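ATP-dependent helicase FUN30 (Saccharomyces cerevisiae S288c, PDB 5GN1) uses ATP hydrolysis to remodel nucleosomes, promoting end resection at DNA double-strand breaks and the organization of heterochromatin. Local coordinates at residues P114-N119 with F211-D216; E159-C164 with Y174-D179. All coordinates share one frame; numbering follows the deposited sequence.

Interaction 1 lies near the middle of the chain, about 6 Å from its centre, and interaction 2 farther out, at about 17 Å; both are largely buried. Interaction 1 joins the loop after helix 100-110 to helix 212-224 of the RecA-like lobe by a small apolar contact and one bridging water. Interaction 2 is a local closure, in which helix 157-166 holds the loop that leads into helix 185-200 through two direct hydrogen bonds and side-chain packing. Their centres are 12 Å apart and they touch: Leu-115 CD1 packs on Leu-176 CD1, Arg-118 packs on Leu-160, and Gln-213 makes a weak hydrogen bond to Glu-159.

Interaction 1 (P114-N119 with F211-D216); sequences PLLFRN and FTQVLD
Leu-116 reaches across to helix 212-224 with both of its methyls, each finding a different residue. Leu-116 CD2 lies 3.6 Å from Gln-213 CB, at the root of the glutamine side chain, while its CD1 meets Val-214 CG2 at the looser distance of 4.1 Å. The leucine fork therefore spans two consecutive residues in the first turn of the helix. Its CG stands opposite the carbonyl carbon (chi1 -62°), and this carries the branched end closer to the helix than the initial direction of the side chain would suggest.

A water makes the polar part of the contact. The water donates to Leu-116 O at 3.2 Å and accepts from Gln-213 NE2 at 3.0 Å, so a backbone carbonyl of the loop and a helix side chain share one solvent molecule. The extended glutamine chain beyond CG (chi2 172°) holds the amide out to that water.

Helix 212-224 follows strand 205-209 of the six-stranded parallel sheet in this RecA-like lobe, the C-terminal part of the SNF2-family ATPase. Phe-211 occupies its N-cap position, and Leu-215 N bonds back to Phe-211 O at 3.2 Å.

On the loop side, Leu-116 ends a short 3-10 segment, closed by the bond from Phe-117 N to Pro-114 O at 3.0 Å. Lys-109 of helix 100-110 packs against Leu-116, and backbone hydrogen bonds tie Leu-115 to Phe-158 and Phe-117 to Asp-157. Phe-279 touches Val-214, while Asp-216, farther along the helix, forms a salt bridge with Arg-231.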
ATOM      1  N   PRO A 114      -5.669  -3.082  -6.510  1.00 23.84           N
ATOM      2  CA  PRO A 114      -6.287  -2.268  -7.576  1.00 26.77           C
ATOM      3  C   PRO A 114      -6.801  -0.927  -7.113  1.00 25.60           C
ATOM      4  O   PRO A 114      -6.809   0.028  -7.904  1.00 21.39           O
ATOM      5  CB  PRO A 114      -7.448  -3.148  -8.059  1.00 22.78           C
ATOM      6  CG  PRO A 114      -6.991  -4.555  -7.787  1.00 21.27           C
ATOM      7  CD  PRO A 114      -6.136  -4.480  -6.528  1.00 21.73           C
ATOM      8  N   LEU A 115      -7.266  -0.817  -5.866  1.00 19.47           N
ATOM      9  CA  LEU A 115      -7.866   0.446  -5.452  1.00 22.50           C
ATOM     10  C   LEU A 115      -6.838   1.529  -5.193  1.00 23.31           C
ATOM     11  O   LEU A 115      -7.214   2.610  -4.748  1.00 20.63           O
ATOM     12  CB  LEU A 115      -8.730   0.254  -4.198  1.00 20.85           C
ATOM     13  CG  LEU A 115      -9.927  -0.695  -4.368  1.00 21.77           C
ATOM     14  CD1 LEU A 115     -10.789  -0.711  -3.093  1.00 23.64           C
ATOM     15  CD2 LEU A 115     -10.752  -0.336  -5.606  1.00 23.80           C
ATOM     16  N   LEU A 116      -5.559   1.252  -5.434  1.00 19.91           N
ATOM     17  CA  LEU A 116      -4.522   2.272  -5.465  1.00 19.95           C
ATOM     18  C   LEU A 116      -4.471   2.987  -6.808  1.00 19.67           C
ATOM     19  O   LEU A 116      -3.550   3.774  -7.046  1.00 20.73           O
ATOM     20  CB  LEU A 116      -3.154   1.646  -5.166  1.00 17.77           C
ATOM     21  CG  LEU A 116      -2.994   0.995  -3.790  1.00 19.32           C
ATOM     22  CD1 LEU A 116      -1.679   0.210  -3.739  1.00 15.63           C
ATOM     23  CD2 LEU A 116      -3.090   2.054  -2.685  1.00 15.95           C
ATOM     24  N   PHE A 117      -5.437   2.702  -7.675  1.00 18.35           N
ATOM     25  CA  PHE A 117      -5.522   3.261  -9.018  1.00 23.11           C
ATOM     26  C   PHE A 117      -6.951   3.714  -9.253  1.00 24.03           C
ATOM     27  O   PHE A 117      -7.881   3.265  -8.583  1.00 22.00           O
ATOM     28  CB  PHE A 117      -5.138   2.235 -10.101  1.00 23.36           C
ATOM     29  CG  PHE A 117      -3.715   1.774 -10.021  1.00 26.57           C
ATOM     30  CD1 PHE A 117      -3.345   0.789  -9.119  1.00 23.82           C
ATOM     31  CD2 PHE A 117      -2.748   2.319 -10.851  1.00 24.41           C
ATOM     32  CE1 PHE A 117      -2.036   0.365  -9.028  1.00 20.26           C
ATOM     33  CE2 PHE A 117      -1.430   1.895 -10.768  1.00 27.37           C
ATOM     34  CZ  PHE A 117      -1.076   0.916  -9.861  1.00 23.32           C
ATOM     35  N   ARG A 118      -7.126   4.602 -10.223  1.00 26.58           N
ATOM     36  CA  ARG A 118      -8.452   5.021 -10.640  1.00 20.44           C
ATOM     37  C   ARG A 118      -8.795   4.246 -11.911  1.00 23.09           C
ATOM     38  O   ARG A 118      -8.219   4.507 -12.974  1.00 29.17           O
ATOM     39  CB  ARG A 118      -8.511   6.527 -10.917  1.00 23.78           C
ATOM     40  CG  ARG A 118      -9.917   7.030 -11.280  1.00 23.54           C
ATOM     41  CD  ARG A 118      -9.997   8.573 -11.338  1.00 23.20           C
ATOM     42  NE  ARG A 118      -9.258   9.144 -12.463  1.00 25.41           N
ATOM     43  CZ  ARG A 118      -9.746   9.282 -13.697  1.00 32.24           C
ATOM     44  NH1 ARG A 118     -10.979   8.876 -13.981  1.00 29.03           N
ATOM     45  NH2 ARG A 118      -8.998   9.826 -14.652  1.00 31.64           N
ATOM     46  N   ASN A 119      -9.670   3.253 -11.776  1.00 26.45           N
ATOM     47  CA  ASN A 119     -10.379   2.572 -12.861  1.00 30.37           C
ATOM     48  C   ASN A 119     -11.875   2.384 -12.731  1.00 28.94           C
ATOM     49  O   ASN A 119     -12.602   2.443 -13.723  1.00 35.23           O
ATOM     50  CB  ASN A 119      -9.814   1.145 -12.885  1.00 33.62           C
ATOM     51  CG  ASN A 119      -8.390   1.082 -13.363  1.00 36.51           C
ATOM     52  OD1 ASN A 119      -8.100   1.211 -14.560  1.00 39.43           O
ATOM     53  ND2 ASN A 119      -7.481   0.873 -12.430  1.00 37.67           N
ATOM     54  N   PHE A 211       3.039   2.112   2.784  1.00 21.51           N
ATOM     55  CA  PHE A 211       2.056   2.954   2.112  1.00 22.75           C
ATOM     56  C   PHE A 211       0.910   3.223   3.073  1.00 19.73           C
ATOM     57  O   PHE A 211       0.208   2.287   3.476  1.00 17.62           O
ATOM     58  CB  PHE A 211       1.522   2.272   0.846  1.00 22.45           C
ATOM     59  CG  PHE A 211       2.548   2.076  -0.231  1.00 27.14           C
ATOM     60  CD1 PHE A 211       3.307   0.915  -0.288  1.00 24.31           C
ATOM     61  CD2 PHE A 211       2.741   3.048  -1.210  1.00 30.28           C
ATOM     62  CE1 PHE A 211       4.257   0.732  -1.296  1.00 28.52           C
ATOM     63  CE2 PHE A 211       3.677   2.872  -2.224  1.00 33.64           C
ATOM     64  CZ  PHE A 211       4.440   1.715  -2.266  1.00 34.84           C
ATOM     65  N   THR A 212       0.706   4.493   3.431  1.00 20.07           N
ATOM     66  CA  THR A 212      -0.470   4.829   4.234  1.00 21.91           C
ATOM     67  C   THR A 212      -1.763   4.551   3.484  1.00 20.29           C
ATOM     68  O   THR A 212      -2.778   4.214   4.107  1.00 18.54           O
ATOM     69  CB  THR A 212      -0.429   6.294   4.681  1.00 29.01           C
ATOM     70  OG1 THR A 212      -0.151   7.134   3.557  1.00 31.45           O
ATOM     71  CG2 THR A 212       0.638   6.493   5.752  1.00 33.98           C
ATOM     72  N   GLN A 213      -1.747   4.670   2.148  1.00 20.66           N
ATOM     73  CA  GLN A 213      -2.923   4.318   1.348  1.00 19.09           C
ATOM     74  C   GLN A 213      -3.302   2.852   1.516  1.00 18.92           C
ATOM     75  O   GLN A 213      -4.491   2.495   1.484  1.00 17.48           O
ATOM     76  CB  GLN A 213      -2.662   4.603  -0.125  1.00 22.44           C
ATOM     77  CG  GLN A 213      -2.539   6.056  -0.528  1.00 27.12           C
ATOM     78  CD  GLN A 213      -2.078   6.174  -1.978  1.00 33.43           C
ATOM     79  OE1 GLN A 213      -0.949   5.802  -2.318  1.00 37.85           O
ATOM     80  NE2 GLN A 213      -2.952   6.672  -2.835  1.00 32.94           N
ATOM     81  N   VAL A 214      -2.303   1.979   1.644  1.00 15.43           N
ATOM     82  CA  VAL A 214      -2.590   0.575   1.927  1.00 16.10           C
ATOM     83  C   VAL A 214      -3.208   0.417   3.313  1.00 14.83           C
ATOM     84  O   VAL A 214      -4.164  -0.343   3.484  1.00 16.83           O
ATOM     85  CB  VAL A 214      -1.318  -0.278   1.757  1.00 16.28           C
ATOM     86  CG1 VAL A 214      -1.492  -1.672   2.396  1.00 20.13           C
ATOM     87  CG2 VAL A 214      -0.956  -0.399   0.270  1.00 19.56           C
ATOM     88  N   LEU A 215      -2.685   1.135   4.319  1.00 17.52           N
ATOM     89  CA  LEU A 215      -3.283   1.078   5.658  1.00 17.31           C
ATOM     90  C   LEU A 215      -4.757   1.489   5.637  1.00 19.93           C
ATOM     91  O   LEU A 215      -5.601   0.862   6.298  1.00 17.93           O
ATOM     92  CB  LEU A 215      -2.495   1.967   6.626  1.00 18.00           C
ATOM     93  CG  LEU A 215      -1.058   1.483   6.898  1.00 21.02           C
ATOM     94  CD1 LEU A 215      -0.337   2.381   7.868  1.00 23.01           C
ATOM     95  CD2 LEU A 215      -1.066   0.038   7.425  1.00 21.04           C
ATOM     96  N   ASP A 216      -5.088   2.542   4.883  1.00 16.88           N
ATOM     97  CA  ASP A 216      -6.484   2.948   4.734  1.00 17.42           C
ATOM     98  C   ASP A 216      -7.329   1.821   4.153  1.00 16.96           C
ATOM     99  O   ASP A 216      -8.454   1.569   4.610  1.00 20.74           O
ATOM    100  CB  ASP A 216      -6.577   4.197   3.839  1.00 18.48           C
ATOM    101  CG  ASP A 216      -5.795   5.399   4.389  1.00 27.68           C
ATOM    102  OD1 ASP A 216      -5.511   5.443   5.606  1.00 27.83           O
ATOM    103  OD2 ASP A 216      -5.480   6.324   3.601  1.00 25.96           O
TER
HETATM  104  O   HOH W   1      -1.633   5.575  -5.302  1.00 30.04           O

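Interaction 2 (E159-C164 with Y174-D179); sequences ELHKLC and YQLHND
His-161 and Leu-176 form the centre of this contact, joined by a hydrogen bond from the leucine backbone to the imidazole. Leu-176 N donates to His-161 ND1 over 3.0 Å with an N-H...N angle of 148°; the donor sits somewhat off the ring plane, tilted by 23°. ND1 is thus the acceptor nitrogen. CG lies anti to the backbone N of His-161 (chi1 170°), which swings the ring out from helix 157-166 to the loop. The second hydrogen bond runs from Gln-175 NE2 to Cys-164 O at 3.3 Å. It is fairly straight at the hydrogen, but the donor approaches from above the carbonyl plane rather than along a lone pair. A helix carbonyl is thereby tied to a loop side chain.

The apolar contacts fill in around these bonds. Leu-176 CD1 rests 3.8 Å from His-161 CB, its side chain crossing that of the histidine at a slant. One turn of helix onward, Cys-164 CB touches Gln-175 CG at 3.5 Å, and Cys-164 SG packs on Tyr-174 CB at 3.7 Å. Three successive loop residues are therefore engaged by two helix residues spaced three apart. A leucine in place of His-161 would probably leave Leu-176 N without its acceptor and the loop less firmly held at Leu-176.

The loop after helix 168-171 folds back on helix 157-166, and this packing holds the start of the connection to helix 185-200. Tyr-121 borders both His-161 and Leu-176, Met-220 of helix 212-224 touches the His-161 side chain, and Met-129 of helix 123-133 meets both Cys-164 and Tyr-174.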
ATOM      1  N   GLU A 159      -9.462   6.604  -2.669  1.00 18.66           N
ATOM      2  CA  GLU A 159      -9.631   7.978  -2.206  1.00 17.27           C
ATOM      3  C   GLU A 159     -10.990   8.518  -2.634  1.00 22.48           C
ATOM      4  O   GLU A 159     -11.646   9.253  -1.882  1.00 21.87           O
ATOM      5  CB  GLU A 159      -8.509   8.873  -2.739  1.00 19.77           C
ATOM      6  CG  GLU A 159      -7.149   8.566  -2.132  1.00 20.68           C
ATOM      7  CD  GLU A 159      -5.978   9.079  -2.960  1.00 30.85           C
ATOM      8  OE1 GLU A 159      -6.172   9.533  -4.119  1.00 23.80           O
ATOM      9  OE2 GLU A 159      -4.856   9.046  -2.416  1.00 29.66           O
ATOM     10  N   LEU A 160     -11.433   8.162  -3.836  1.00 20.83           N
ATOM     11  CA  LEU A 160     -12.726   8.664  -4.291  1.00 26.37           C
ATOM     12  C   LEU A 160     -13.854   8.030  -3.493  1.00 23.62           C
ATOM     13  O   LEU A 160     -14.835   8.702  -3.160  1.00 28.02           O
ATOM     14  CB  LEU A 160     -12.888   8.424  -5.792  1.00 20.55           C
ATOM     15  CG  LEU A 160     -12.046   9.397  -6.607  1.00 22.73           C
ATOM     16  CD1 LEU A 160     -11.729   8.865  -7.994  1.00 20.36           C
ATOM     17  CD2 LEU A 160     -12.722  10.769  -6.681  1.00 27.13           C
ATOM     18  N   HIS A 161     -13.708   6.746  -3.149  1.00 21.96           N
ATOM     19  CA  HIS A 161     -14.629   6.113  -2.216  1.00 25.28           C
ATOM     20  C   HIS A 161     -14.696   6.876  -0.895  1.00 32.01           C
ATOM     21  O   HIS A 161     -15.788   7.141  -0.374  1.00 26.90           O
ATOM     22  CB  HIS A 161     -14.226   4.664  -1.968  1.00 27.12           C
ATOM     23  CG  HIS A 161     -14.993   4.034  -0.850  1.00 26.03           C
ATOM     24  ND1 HIS A 161     -16.344   3.771  -0.938  1.00 28.82           N
ATOM     25  CD2 HIS A 161     -14.618   3.675   0.401  1.00 30.26           C
ATOM     26  CE1 HIS A 161     -16.760   3.241   0.197  1.00 34.38           C
ATOM     27  NE2 HIS A 161     -15.735   3.177   1.029  1.00 37.83           N
ATOM     28  N   LYS A 162     -13.537   7.231  -0.326  1.00 29.56           N
ATOM     29  CA  LYS A 162     -13.569   7.973   0.935  1.00 29.96           C
ATOM     30  C   LYS A 162     -14.172   9.363   0.748  1.00 28.51           C
ATOM     31  O   LYS A 162     -14.873   9.851   1.636  1.00 35.00           O
ATOM     32  CB  LYS A 162     -12.171   8.065   1.547  1.00 29.47           C
ATOM     33  CG  LYS A 162     -11.588   6.715   1.981  1.00 35.46           C
ATOM     34  CD  LYS A 162     -12.484   5.969   2.980  1.00 39.30           C
ATOM     35  CE  LYS A 162     -12.397   6.564   4.378  1.00 42.44           C
ATOM     36  NZ  LYS A 162     -13.187   5.792   5.377  1.00 48.59           N
ATOM     37  N   LEU A 163     -13.945  10.003  -0.401  1.00 30.84           N
ATOM     38  CA  LEU A 163     -14.610  11.278  -0.667  1.00 32.16           C
ATOM     39  C   LEU A 163     -16.132  11.127  -0.656  1.00 40.74           C
ATOM     40  O   LEU A 163     -16.852  12.015  -0.175  1.00 42.36           O
ATOM     41  CB  LEU A 163     -14.149  11.848  -2.004  1.00 32.85           C
ATOM     42  CG  LEU A 163     -14.708  13.219  -2.403  1.00 38.87           C
ATOM     43  CD1 LEU A 163     -14.192  14.309  -1.483  1.00 42.09           C
ATOM     44  CD2 LEU A 163     -14.398  13.534  -3.855  1.00 34.48           C
ATOM     45  N   CYS A 164     -16.641  10.014  -1.192  1.00 37.87           N
ATOM     46  CA  CYS A 164     -18.080   9.778  -1.171  1.00 40.37           C
ATOM     47  C   CYS A 164     -18.563   9.458   0.238  1.00 36.37           C
ATOM     48  O   CYS A 164     -19.707   9.767   0.587  1.00 47.73           O
ATOM     49  CB  CYS A 164     -18.456   8.645  -2.138  1.00 27.25           C
ATOM     50  SG  CYS A 164     -17.975   8.873  -3.839  1.00 35.47           S
ATOM     51  N   TYR A 174     -22.333   6.933  -5.127  1.00 35.63           N
ATOM     52  CA  TYR A 174     -21.123   6.527  -5.823  1.00 35.88           C
ATOM     53  C   TYR A 174     -20.160   5.733  -4.943  1.00 35.93           C
ATOM     54  O   TYR A 174     -19.158   5.228  -5.462  1.00 30.48           O
ATOM     55  CB  TYR A 174     -20.405   7.758  -6.395  1.00 36.28           C
ATOM     56  CG  TYR A 174     -21.250   8.541  -7.371  1.00 39.20           C
ATOM     57  CD1 TYR A 174     -21.334   8.161  -8.709  1.00 42.41           C
ATOM     58  CD2 TYR A 174     -21.964   9.660  -6.960  1.00 39.78           C
ATOM     59  CE1 TYR A 174     -22.109   8.875  -9.611  1.00 43.60           C
ATOM     60  CE2 TYR A 174     -22.741  10.377  -7.848  1.00 45.35           C
ATOM     61  CZ  TYR A 174     -22.811   9.981  -9.172  1.00 45.76           C
ATOM     62  OH  TYR A 174     -23.582  10.695 -10.059  1.00 49.41           O
ATOM     63  N   GLN A 175     -20.437   5.609  -3.642  1.00 35.28           N
ATOM     64  CA  GLN A 175     -19.604   4.809  -2.750  1.00 31.01           C
ATOM     65  C   GLN A 175     -19.450   3.383  -3.269  1.00 34.10           C
ATOM     66  O   GLN A 175     -20.347   2.828  -3.908  1.00 32.36           O
ATOM     67  CB  GLN A 175     -20.209   4.740  -1.355  1.00 33.53           C
ATOM     68  CG  GLN A 175     -20.286   6.031  -0.607  1.00 39.92           C
ATOM     69  CD  GLN A 175     -20.812   5.827   0.800  1.00 41.98           C
ATOM     70  OE1 GLN A 175     -21.081   4.694   1.219  1.00 43.27           O
ATOM     71  NE2 GLN A 175     -20.947   6.919   1.544  1.00 44.37           N
ATOM     72  N   LEU A 176     -18.304   2.785  -2.975  1.00 27.35           N
ATOM     73  CA  LEU A 176     -18.141   1.357  -3.207  1.00 31.25           C
ATOM     74  C   LEU A 176     -18.924   0.574  -2.159  1.00 31.04           C
ATOM     75  O   LEU A 176     -18.879   0.894  -0.968  1.00 27.74           O
ATOM     76  CB  LEU A 176     -16.662   0.981  -3.165  1.00 27.43           C
ATOM     77  CG  LEU A 176     -15.751   1.766  -4.112  1.00 27.52           C
ATOM     78  CD1 LEU A 176     -14.293   1.358  -3.910  1.00 26.53           C
ATOM     79  CD2 LEU A 176     -16.173   1.571  -5.574  1.00 26.38           C
ATOM     80  N   HIS A 177     -19.661  -0.456  -2.601  1.00 27.95           N
ATOM     81  CA  HIS A 177     -20.427  -1.258  -1.654  1.00 26.87           C
ATOM     82  C   HIS A 177     -20.515  -2.710  -2.093  1.00 30.41           C
ATOM     83  O   HIS A 177     -21.479  -3.405  -1.756  1.00 32.49           O
ATOM     84  CB  HIS A 177     -21.836  -0.673  -1.443  1.00 37.76           C
ATOM     85  CG  HIS A 177     -22.657  -0.605  -2.691  1.00 30.79           C
ATOM     86  ND1 HIS A 177     -22.693   0.510  -3.499  1.00 35.04           N
ATOM     87  CD2 HIS A 177     -23.469  -1.519  -3.272  1.00 33.11           C
ATOM     88  CE1 HIS A 177     -23.496   0.284  -4.524  1.00 36.15           C
ATOM     89  NE2 HIS A 177     -23.977  -0.943  -4.414  1.00 42.23           N
ATOM     90  N   ASN A 178     -19.509  -3.190  -2.814  1.00 26.29           N
ATOM     91  CA  ASN A 178     -19.463  -4.571  -3.246  1.00 25.81           C
ATOM     92  C   ASN A 178     -18.149  -5.226  -2.834  1.00 25.72           C
ATOM     93  O   ASN A 178     -17.605  -6.057  -3.557  1.00 22.09           O
ATOM     94  CB  ASN A 178     -19.662  -4.667  -4.753  1.00 31.50           C
ATOM     95  CG  ASN A 178     -20.415  -5.901  -5.146  1.00 39.98           C
ATOM     96  OD1 ASN A 178     -21.644  -5.896  -5.177  1.00 51.69           O
ATOM     97  ND2 ASN A 178     -19.691  -6.978  -5.438  1.00 46.73           N
ATOM     98  N   ASP A 179     -17.615  -4.858  -1.663  1.00 26.76           N
ATOM     99  CA  ASP A 179     -16.423  -5.509  -1.115  1.00 23.87           C
ATOM    100  C   ASP A 179     -15.230  -5.435  -2.068  1.00 26.60           C
ATOM    101  O   ASP A 179     -14.393  -6.341  -2.099  1.00 24.14           O
ATOM    102  CB  ASP A 179     -16.711  -6.967  -0.746  1.00 27.01           C
ATOM    103  CG  ASP A 179     -17.423  -7.101   0.573  1.00 29.18           C
ATOM    104  OD1 ASP A 179     -17.794  -6.068   1.157  1.00 32.21           O
ATOM    105  OD2 ASP A 179     -17.613  -8.246   1.027  1.00 37.94           O
TER